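PDB 2F3O: pyruvate formate-lyase 2 from Archaeoglobus fulgidus, which is of unknown function but belongs to the glycyl radical enzymes related to pyruvate formate-lyase and probably acts as a lyase. Local coordinates for residues Asn434-Asn445 against Ala533-Val543; Val495-Ala506 against His617-Phe625. All blocks are in the same frame, centred on the assembly; numbering follows the deposited sequence.

Contact 1 of 2, residues Asn434-Asn445 against Ala533-Val543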
loop_
_atom_site.group_PDB
_atom_site.type_symbol
_atom_site.label_atom_id
_atom_site.label_comp_id
_atom_site.label_asym_id
_atom_site.label_seq_id
_atom_site.Cartn_x
_atom_site.Cartn_y
_atom_site.Cartn_z
ATOM N N ASN A 434 1.431 22.851 5.007
ATOM C CA ASN A 434 1.318 21.417 4.849
ATOM C C ASN A 434 2.439 20.869 3.993
ATOM O O ASN A 434 2.265 19.921 3.238
ATOM C CB ASN A 434 -0.086 21.003 4.361
ATOM C CG ASN A 434 -0.479 21.556 2.958
ATOM O OD1 ASN A 434 -1.406 21.031 2.356
ATOM N ND2 ASN A 434 0.181 22.595 2.469
ATOM N N SER A 435 3.604 21.491 4.122
ATOM C CA SER A 435 4.762 21.058 3.361
ATOM C C SER A 435 6.078 21.151 4.120
ATOM O O SER A 435 6.233 21.947 5.030
ATOM C CB SER A 435 4.854 21.806 2.035
ATOM O OG SER A 435 4.891 23.206 2.204
ATOM N N PHE A 436 7.022 20.307 3.754
ATOM C CA PHE A 436 8.338 20.394 4.306
ATOM C C PHE A 436 9.208 20.386 3.080
ATOM O O PHE A 436 9.359 19.341 2.431
ATOM C CB PHE A 436 8.609 19.170 5.146
ATOM C CG PHE A 436 9.667 19.367 6.203
ATOM C CD1 PHE A 436 9.682 20.508 6.991
ATOM C CD2 PHE A 436 10.607 18.366 6.461
ATOM C CE1 PHE A 436 10.624 20.660 7.989
ATOM C CE2 PHE A 436 11.546 18.521 7.454
ATOM C CZ PHE A 436 11.551 19.674 8.216
ATOM N N THR A 437 9.775 21.539 2.742
ATOM C CA THR A 437 10.454 21.673 1.453
ATOM C C THR A 437 11.970 21.705 1.503
ATOM O O THR A 437 12.585 21.716 0.442
ATOM C CB THR A 437 10.004 22.911 0.704
ATOM O OG1 THR A 437 10.360 24.071 1.470
ATOM C CG2 THR A 437 8.496 22.863 0.482
ATOM N N SER A 438 12.546 21.681 2.715
ATOM C CA SER A 438 14.004 21.821 2.980
ATOM C C SER A 438 14.600 22.798 1.997
ATOM O O SER A 438 15.376 22.423 1.110
ATOM C CB SER A 438 14.744 20.481 2.921
ATOM O OG SER A 438 16.007 20.592 3.556
ATOM N N SER A 439 14.186 24.045 2.122
ATOM C CA SER A 439 14.203 24.899 0.974
ATOM C C SER A 439 15.596 25.394 0.607
ATOM O O SER A 439 15.803 25.875 -0.494
ATOM C CB SER A 439 13.236 26.039 1.177
ATOM O OG SER A 439 13.817 26.999 2.036
ATOM N N ASP A 440 16.561 25.260 1.509
ATOM C CA ASP A 440 17.946 25.532 1.133
ATOM C C ASP A 440 18.796 24.334 1.464
ATOM O O ASP A 440 19.703 24.435 2.272
ATOM C CB ASP A 440 18.506 26.754 1.857
ATOM C CG ASP A 440 19.673 27.388 1.108
ATOM O OD1 ASP A 440 19.886 27.045 -0.067
ATOM O OD2 ASP A 440 20.383 28.230 1.687
ATOM N N ALA A 441 18.502 23.202 0.846
ATOM C CA ALA A 441 19.146 21.971 1.260
ATOM C C ALA A 441 20.526 21.852 0.653
ATOM O O ALA A 441 21.435 21.278 1.270
ATOM C CB ALA A 441 18.311 20.797 0.900
ATOM N N ALA A 442 20.670 22.391 -0.556
ATOM C CA ALA A 442 21.982 22.553 -1.178
ATOM C C ALA A 442 22.040 23.755 -2.086
ATOM O O ALA A 442 21.020 24.291 -2.522
ATOM C CB ALA A 442 22.389 21.313 -1.952
ATOM N N LEU A 443 23.273 24.162 -2.357
ATOM C CA LEU A 443 23.602 25.187 -3.360
ATOM C C LEU A 443 24.668 24.593 -4.281
ATOM O O LEU A 443 25.655 24.037 -3.812
ATOM C CB LEU A 443 24.119 26.455 -2.659
ATOM C CG LEU A 443 23.094 27.152 -1.738
ATOM C CD1 LEU A 443 23.571 27.199 -0.288
ATOM C CD2 LEU A 443 22.703 28.531 -2.264
ATOM N N ILE A 444 24.465 24.667 -5.584
ATOM C CA ILE A 444 25.375 24.002 -6.517
ATOM C C ILE A 444 26.096 24.969 -7.449
ATOM O O ILE A 444 25.471 25.803 -8.111
ATOM C CB ILE A 444 24.619 22.983 -7.366
ATOM C CG1 ILE A 444 24.131 21.842 -6.486
ATOM C CG2 ILE A 444 25.483 22.454 -8.495
ATOM C CD1 ILE A 444 23.050 21.041 -7.130
ATOM N N ASN A 445 27.419 24.853 -7.486
ATOM C CA ASN A 445 28.245 25.624 -8.402
ATOM C C ASN A 445 28.176 25.021 -9.779
ATOM O O ASN A 445 28.929 24.096 -10.077
ATOM C CB ASN A 445 29.696 25.582 -7.924
ATOM C CG ASN A 445 30.601 26.489 -8.711
ATOM O OD1 ASN A 445 30.141 27.260 -9.568
ATOM N ND2 ASN A 445 31.905 26.409 -8.428
ATOM N N ALA A 533 4.726 15.454 6.410
ATOM C CA ALA A 533 4.082 16.617 5.789
ATOM C C ALA A 533 3.339 16.174 4.540
ATOM O O ALA A 533 3.721 15.167 3.971
ATOM C CB ALA A 533 5.104 17.633 5.437
ATOM N N ARG A 534 2.281 16.882 4.122
ATOM C CA ARG A 534 1.509 16.448 2.938
ATOM C C ARG A 534 2.385 16.502 1.685
ATOM O O ARG A 534 2.529 15.495 0.986
ATOM C CB ARG A 534 0.200 17.231 2.744
ATOM C CG ARG A 534 -0.859 16.500 1.890
ATOM C CD ARG A 534 -1.653 17.481 0.993
ATOM N NE ARG A 534 -2.787 16.898 0.229
ATOM C CZ ARG A 534 -2.741 16.379 -1.023
ATOM N NH1 ARG A 534 -3.867 15.919 -1.592
ATOM N NH2 ARG A 534 -1.596 16.303 -1.722
ATOM N N TYR A 535 3.012 17.650 1.433
ATOM C CA TYR A 535 3.985 17.756 0.354
ATOM C C TYR A 535 5.389 17.651 0.944
ATOM O O TYR A 535 5.654 18.244 1.975
ATOM C CB TYR A 535 3.825 19.083 -0.373
ATOM C CG TYR A 535 2.452 19.330 -0.990
ATOM C CD1 TYR A 535 1.499 20.114 -0.336
ATOM C CD2 TYR A 535 2.115 18.798 -2.242
ATOM C CE1 TYR A 535 0.270 20.370 -0.904
ATOM C CE2 TYR A 535 0.874 19.040 -2.814
ATOM C CZ TYR A 535 -0.042 19.826 -2.137
ATOM O OH TYR A 535 -1.278 20.078 -2.694
ATOM N N ASN A 536 6.277 16.876 0.322
ATOM C CA ASN A 536 7.678 16.801 0.773
ATOM C C ASN A 536 8.613 17.103 -0.361
ATOM O O ASN A 536 8.551 16.461 -1.391
ATOM C CB ASN A 536 8.028 15.427 1.325
ATOM C CG ASN A 536 7.463 15.197 2.700
ATOM O OD1 ASN A 536 8.153 15.339 3.714
ATOM N ND2 ASN A 536 6.192 14.857 2.749
ATOM N N PHE A 537 9.485 18.081 -0.178
ATOM C CA PHE A 537 10.356 18.504 -1.262
ATOM C C PHE A 537 11.745 18.715 -0.707
ATOM O O PHE A 537 11.917 18.737 0.509
ATOM C CB PHE A 537 9.841 19.783 -1.926
ATOM C CG PHE A 537 8.630 19.575 -2.809
ATOM C CD1 PHE A 537 7.467 20.300 -2.603
ATOM C CD2 PHE A 537 8.656 18.662 -3.858
ATOM C CE1 PHE A 537 6.346 20.113 -3.416
ATOM C CE2 PHE A 537 7.527 18.471 -4.684
ATOM C CZ PHE A 537 6.381 19.200 -4.456
ATOM N N THR A 538 12.732 18.816 -1.591
ATOM C CA THR A 538 14.098 19.155 -1.206
ATOM C C THR A 538 14.634 20.209 -2.170
ATOM O O THR A 538 14.946 19.902 -3.322
ATOM C CB THR A 538 15.030 17.925 -1.192
ATOM O OG1 THR A 538 14.523 16.954 -0.285
ATOM C CG2 THR A 538 16.398 18.299 -0.717
ATOM N N GLY A 539 14.726 21.454 -1.701
ATOM C CA GLY A 539 15.134 22.571 -2.558
ATOM C C GLY A 539 16.622 22.653 -2.805
ATOM O O GLY A 539 17.387 22.866 -1.877
ATOM N N ILE A 540 17.061 22.457 -4.040
ATOM C CA ILE A 540 18.485 22.661 -4.329
ATOM C C ILE A 540 18.709 23.744 -5.378
ATOM O O ILE A 540 17.889 23.915 -6.272
ATOM C CB ILE A 540 19.238 21.355 -4.682
ATOM C CG1 ILE A 540 18.638 20.695 -5.911
ATOM C CG2 ILE A 540 19.238 20.389 -3.507
ATOM C CD1 ILE A 540 19.266 19.368 -6.227
ATOM N N GLN A 541 19.792 24.514 -5.223
ATOM C CA GLN A 541 19.973 25.797 -5.957
ATOM C C GLN A 541 21.118 25.846 -6.934
ATOM O O GLN A 541 22.214 25.386 -6.640
ATOM C CB GLN A 541 20.200 26.951 -4.996
ATOM C CG GLN A 541 18.959 27.510 -4.391
ATOM C CD GLN A 541 18.121 26.483 -3.645
ATOM O OE1 GLN A 541 17.124 26.001 -4.169
ATOM N NE2 GLN A 541 18.540 26.118 -2.445
ATOM N N ALA A 542 20.862 26.445 -8.090
ATOM C CA ALA A 542 21.909 26.663 -9.084
ATOM C C ALA A 542 22.600 28.000 -8.860
ATOM O O ALA A 542 21.964 29.046 -8.813
ATOM C CB ALA A 542 21.335 26.613 -10.462
ATOM N N VAL A 543 23.907 27.969 -8.690
ATOM C CA VAL A 543 24.645 29.209 -8.734
ATOM C C VAL A 543 25.658 29.237 -9.889
ATOM O O VAL A 543 26.367 28.247 -10.162
ATOM C CB VAL A 543 25.200 29.649 -7.340
ATOM C CG1 VAL A 543 24.891 28.626 -6.261
ATOM C CG2 VAL A 543 26.672 29.986 -7.394
#
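Parallel strands 435-445 and 535-543 are neighbours in a mixed sheet, consistent with part of the ten-stranded alpha/beta barrel of glycyl radical enzymes. S435 and F436 lie beside Y535 and N536; after a register shift of two, A442 to N445 run beside I540 to V543. In the first ladder F537 N bonds to F436 O at 2.9 Å, and in the second V543 N bonds to I444 O at 2.7 Å. The loop between them stays tied to the partner strand. G539 offers its N to S438 O and, weakly, to T437 O, while its carbonyl O takes the amide of A441 at 3.0 Å. Q541 reaches back to the same loop. Its chain folds back about the CB-CG bond (chi2 57°), bringing NE2 to 2.9 Å from D440 OD1 on the anti side of the carboxylate; the amide and carboxylate planes are turned 43° apart. D440 OD2 is hydrogen-bonded to a glycerol that probably comes from the crystallisation liquor. A leucine in place of Q541 would probably leave D440 OD1 without this donor and the acid freer to turn. At the end of the loop A441 CB meets T538 CG2 at 3.5 Å, and just beyond it A442 CB packs on I540 CG2 at 3.6 Å. I444 and I540 also rest on helix 477-508, L443 and V543 on helix 634-640, and strands 145-147 and 624-628 continue the sheet on either side.

Contact 2 of 2, residues Val495-Ala506 against His617-Phe625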
loop_
_atom_site.group_PDB
_atom_site.type_symbol
_atom_site.label_atom_id
_atom_site.label_comp_id
_atom_site.label_asym_id
_atom_site.label_seq_id
_atom_site.Cartn_x
_atom_site.Cartn_y
_atom_site.Cartn_z
ATOM N N VAL A 495 22.002 15.039 -4.853
ATOM C CA VAL A 495 20.793 14.340 -4.470
ATOM C C VAL A 495 21.114 13.117 -3.639
ATOM O O VAL A 495 20.434 12.880 -2.661
ATOM C CB VAL A 495 19.791 14.047 -5.607
ATOM C CG1 VAL A 495 19.541 15.296 -6.443
ATOM C CG2 VAL A 495 20.218 12.877 -6.446
ATOM N N ARG A 496 22.185 12.400 -3.964
ATOM C CA ARG A 496 22.628 11.314 -3.103
ATOM C C ARG A 496 23.000 11.841 -1.719
ATOM O O ARG A 496 22.591 11.275 -0.707
ATOM C CB ARG A 496 23.803 10.549 -3.710
ATOM C CG ARG A 496 24.280 9.431 -2.800
ATOM C CD ARG A 496 25.108 8.374 -3.521
ATOM N NE ARG A 496 26.530 8.528 -3.241
ATOM C CZ ARG A 496 27.383 9.079 -4.094
ATOM N NH1 ARG A 496 28.649 9.206 -3.754
ATOM N NH2 ARG A 496 26.962 9.511 -5.282
ATOM N N GLY A 497 23.742 12.943 -1.681
ATOM C CA GLY A 497 24.216 13.489 -0.427
ATOM C C GLY A 497 23.094 13.983 0.466
ATOM O O GLY A 497 23.074 13.689 1.658
ATOM N N SER A 498 22.137 14.695 -0.112
ATOM C CA SER A 498 21.097 15.302 0.673
ATOM C C SER A 498 20.164 14.245 1.218
ATOM O O SER A 498 19.621 14.396 2.302
ATOM C CB SER A 498 20.316 16.287 -0.176
ATOM O OG SER A 498 19.101 16.659 0.441
ATOM N N ASN A 499 19.991 13.172 0.461
ATOM C CA ASN A 499 19.148 12.074 0.880
ATOM C C ASN A 499 19.741 11.314 2.041
ATOM O O ASN A 499 19.032 10.963 2.990
ATOM C CB ASN A 499 18.847 11.159 -0.286
ATOM C CG ASN A 499 17.751 11.712 -1.170
ATOM O OD1 ASN A 499 16.980 12.561 -0.730
ATOM N ND2 ASN A 499 17.671 11.248 -2.409
ATOM N N VAL A 500 21.048 11.107 2.000
ATOM C CA VAL A 500 21.714 10.483 3.128
ATOM C C VAL A 500 21.544 11.367 4.352
ATOM O O VAL A 500 21.154 10.897 5.406
ATOM C CB VAL A 500 23.205 10.195 2.851
ATOM C CG1 VAL A 500 23.908 9.722 4.108
ATOM C CG2 VAL A 500 23.346 9.147 1.771
ATOM N N LEU A 501 21.751 12.664 4.180
ATOM C CA LEU A 501 21.577 13.620 5.266
ATOM C C LEU A 501 20.144 13.676 5.799
ATOM O O LEU A 501 19.950 13.929 6.989
ATOM C CB LEU A 501 22.009 15.011 4.804
ATOM C CG LEU A 501 23.405 15.540 5.147
ATOM C CD1 LEU A 501 24.206 14.506 5.841
ATOM C CD2 LEU A 501 24.153 16.067 3.917
ATOM N N SER A 502 19.151 13.450 4.930
ATOM C CA SER A 502 17.745 13.545 5.337
ATOM C C SER A 502 17.337 12.340 6.164
ATOM O O SER A 502 16.541 12.429 7.097
ATOM C CB SER A 502 16.819 13.706 4.140
ATOM O OG SER A 502 16.254 15.010 4.145
ATOM N N TYR A 503 17.911 11.208 5.804
ATOM C CA TYR A 503 17.802 10.015 6.589
ATOM C C TYR A 503 18.523 10.247 7.926
ATOM O O TYR A 503 18.018 9.869 8.990
ATOM C CB TYR A 503 18.412 8.898 5.777
ATOM C CG TYR A 503 18.588 7.575 6.464
ATOM C CD1 TYR A 503 17.558 6.983 7.198
ATOM C CD2 TYR A 503 19.778 6.871 6.317
ATOM C CE1 TYR A 503 17.736 5.752 7.795
ATOM C CE2 TYR A 503 19.964 5.649 6.905
ATOM C CZ TYR A 503 18.951 5.083 7.642
ATOM O OH TYR A 503 19.180 3.843 8.217
ATOM N N ALA A 504 19.670 10.919 7.870
ATOM C CA ALA A 504 20.473 11.203 9.060
ATOM C C ALA A 504 19.746 12.095 10.048
ATOM O O ALA A 504 19.818 11.855 11.262
ATOM C CB ALA A 504 21.805 11.817 8.681
ATOM N N ASN A 505 19.052 13.112 9.531
ATOM C CA ASN A 505 18.239 13.976 10.360
ATOM C C ASN A 505 17.127 13.178 11.017
ATOM O O ASN A 505 16.967 13.219 12.226
ATOM C CB ASN A 505 17.648 15.108 9.543
ATOM C CG ASN A 505 18.544 16.344 9.516
ATOM O OD1 ASN A 505 18.330 17.291 10.295
ATOM N ND2 ASN A 505 19.541 16.355 8.608
ATOM N N ALA A 506 16.405 12.390 10.227
ATOM C CA ALA A 506 15.322 11.538 10.737
ATOM C C ALA A 506 15.773 10.633 11.862
ATOM O O ALA A 506 14.992 10.313 12.753
ATOM C CB ALA A 506 14.724 10.706 9.621
ATOM N N HIS A 617 14.337 13.803 -9.542
ATOM C CA HIS A 617 14.831 12.895 -8.478
ATOM C C HIS A 617 13.968 12.910 -7.244
ATOM O O HIS A 617 13.454 13.954 -6.857
ATOM C CB HIS A 617 16.236 13.248 -8.027
ATOM C CG HIS A 617 17.257 13.137 -9.105
ATOM N ND1 HIS A 617 18.115 12.063 -9.218
ATOM C CD2 HIS A 617 17.554 13.966 -10.129
ATOM C CE1 HIS A 617 18.900 12.240 -10.265
ATOM N NE2 HIS A 617 18.573 13.384 -10.841
ATOM N N ARG A 618 13.830 11.759 -6.597
ATOM C CA ARG A 618 13.009 11.717 -5.395
ATOM C C ARG A 618 13.826 11.753 -4.129
ATOM O O ARG A 618 14.922 11.212 -4.063
ATOM C CB ARG A 618 12.150 10.479 -5.318
ATOM C CG ARG A 618 12.022 9.688 -6.516
ATOM C CD ARG A 618 11.730 8.344 -6.014
ATOM N NE ARG A 618 11.061 7.556 -7.017
ATOM C CZ ARG A 618 10.285 6.515 -6.744
ATOM N NH1 ARG A 618 10.054 6.151 -5.476
ATOM N NH2 ARG A 618 9.722 5.847 -7.748
ATOM N N ASN A 619 13.260 12.357 -3.097
ATOM C CA ASN A 619 13.959 12.420 -1.854
ATOM C C ASN A 619 13.517 11.322 -0.874
ATOM O O ASN A 619 12.566 10.558 -1.136
ATOM C CB ASN A 619 13.831 13.818 -1.251
ATOM C CG ASN A 619 12.400 14.151 -0.841
ATOM O OD1 ASN A 619 11.483 13.354 -1.028
ATOM N ND2 ASN A 619 12.207 15.334 -0.273
ATOM N N PHE A 620 14.225 11.283 0.253
ATOM C CA PHE A 620 14.045 10.308 1.299
ATOM C C PHE A 620 12.685 10.429 1.932
ATOM O O PHE A 620 12.085 9.428 2.320
ATOM C CB PHE A 620 15.112 10.519 2.365
ATOM C CG PHE A 620 14.859 9.759 3.635
ATOM C CD1 PHE A 620 15.056 8.394 3.685
ATOM C CD2 PHE A 620 14.429 10.407 4.773
ATOM C CE1 PHE A 620 14.838 7.694 4.826
ATOM C CE2 PHE A 620 14.196 9.703 5.919
ATOM C CZ PHE A 620 14.406 8.343 5.945
ATOM N N ARG A 621 12.190 11.657 2.023
ATOM C CA ARG A 621 10.902 11.888 2.656
ATOM C C ARG A 621 9.737 11.610 1.721
ATOM O O ARG A 621 8.609 11.950 2.038
ATOM C CB ARG A 621 10.794 13.298 3.255
ATOM C CG ARG A 621 11.622 13.504 4.504
ATOM C CD ARG A 621 11.577 14.945 4.982
ATOM N NE ARG A 621 12.540 15.773 4.267
ATOM C CZ ARG A 621 12.224 16.658 3.323
ATOM N NH1 ARG A 621 10.953 16.865 2.970
ATOM N NH2 ARG A 621 13.193 17.344 2.733
ATOM N N GLY A 622 9.993 11.019 0.567
ATOM C CA GLY A 622 8.913 10.447 -0.213
ATOM C C GLY A 622 8.250 11.357 -1.209
ATOM O O GLY A 622 7.227 11.008 -1.779
ATOM N N GLY A 623 8.837 12.533 -1.405
ATOM C CA GLY A 623 8.441 13.466 -2.457
ATOM C C GLY A 623 9.558 13.583 -3.473
ATOM O O GLY A 623 10.274 12.619 -3.714
ATOM N N LYS A 624 9.718 14.755 -4.064
ATOM C CA LYS A 624 10.705 14.950 -5.116
ATOM C C LYS A 624 11.612 16.113 -4.808
ATOM O O LYS A 624 11.359 16.873 -3.892
ATOM C CB LYS A 624 10.002 15.212 -6.432
ATOM C CG LYS A 624 9.510 13.959 -7.109
ATOM C CD LYS A 624 9.090 14.259 -8.521
ATOM C CE LYS A 624 9.696 13.213 -9.439
ATOM N NZ LYS A 624 8.875 12.996 -10.676
ATOM N N PHE A 625 12.681 16.265 -5.569
ATOM C CA PHE A 625 13.566 17.404 -5.383
ATOM C C PHE A 625 12.972 18.602 -6.087
ATOM O O PHE A 625 12.170 18.448 -7.002
ATOM C CB PHE A 625 14.960 17.099 -5.919
ATOM C CG PHE A 625 15.894 16.482 -4.899
ATOM C CD1 PHE A 625 15.768 15.160 -4.533
ATOM C CD2 PHE A 625 16.913 17.227 -4.332
ATOM C CE1 PHE A 625 16.629 14.605 -3.606
ATOM C CE2 PHE A 625 17.777 16.673 -3.413
ATOM C CZ PHE A 625 17.626 15.373 -3.031
HETATM O O HOH W 1 14.115 14.267 2.192
#
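H617 meets V495 of helix 477-508 at about a right angle, with V495 CG1 over one face of the imidazole toward its rim. At R618 it is the backbone that matters: its carbonyl O accepts N499 ND2 at 3.2 Å, in the carbonyl plane and on a lone pair. That same ND2 also binds G186 O of a neighbouring subunit. N619 starts a type I turn ending at G622, and the paired N619 and G623 make this a beta hairpin with a G1 bulge, whose second arm leads into strand 624-628. N619 OD1 braces the turn internally by accepting G623 N. One residue on, F620 N bonds to N499 OD1 at 3.2 Å, standing 67° out of the amide carbonyl plane, so N499 grips the hairpin through both ends of its amide. The F620 ring, with CG anti to the backbone N (chi1 168°), is carried against the helix: Y503 CA lies over one face, 3.8 Å from the ring centroid. The Y503 ring itself is set obliquely to it, planes 51° apart, with its CD1 3.7 Å from F620 CZ, and A506 CB packs 3.9 Å from F620 CE2. R621 is joined to the helix through a single water, which donates to S502 OG at 3.0 Å and accepts from R621 N at 3.2 Å; the guanidinium gives NH2 to F537 O and NH1 to N536 OD1 of strand 535-543. F625 closes the segment, its N bonded to H617 O and its ring covered on one face by V495 CG1, 3.8 Å from the centroid, while N499 OD1 sits at the ring edge.

How the contacts relate
Both contacts are buried and meet in one sheet, where strands 535-543 and 624-628 are neighbours, but their depth and chemistry differ. Contact 1, about 11 Å from the centre of the chain at its own centre, is strand against strand and relies on repeated backbone bonds; contact 2, about 19 Å out, packs a helix on a hairpin through aromatic faces and an asparagine amide, and takes in the border with a neighbouring subunit. They join directly: T538 OG1 lies 2.8 Å from N619 ND2 and F537 O 2.9 Å from R621 NH2, both probable hydrogen bonds. Helix 477-508 serves both: I490 and V494 cover I444 and I540, the turns from V495 on pack on the hairpin, and S498 also touches T538.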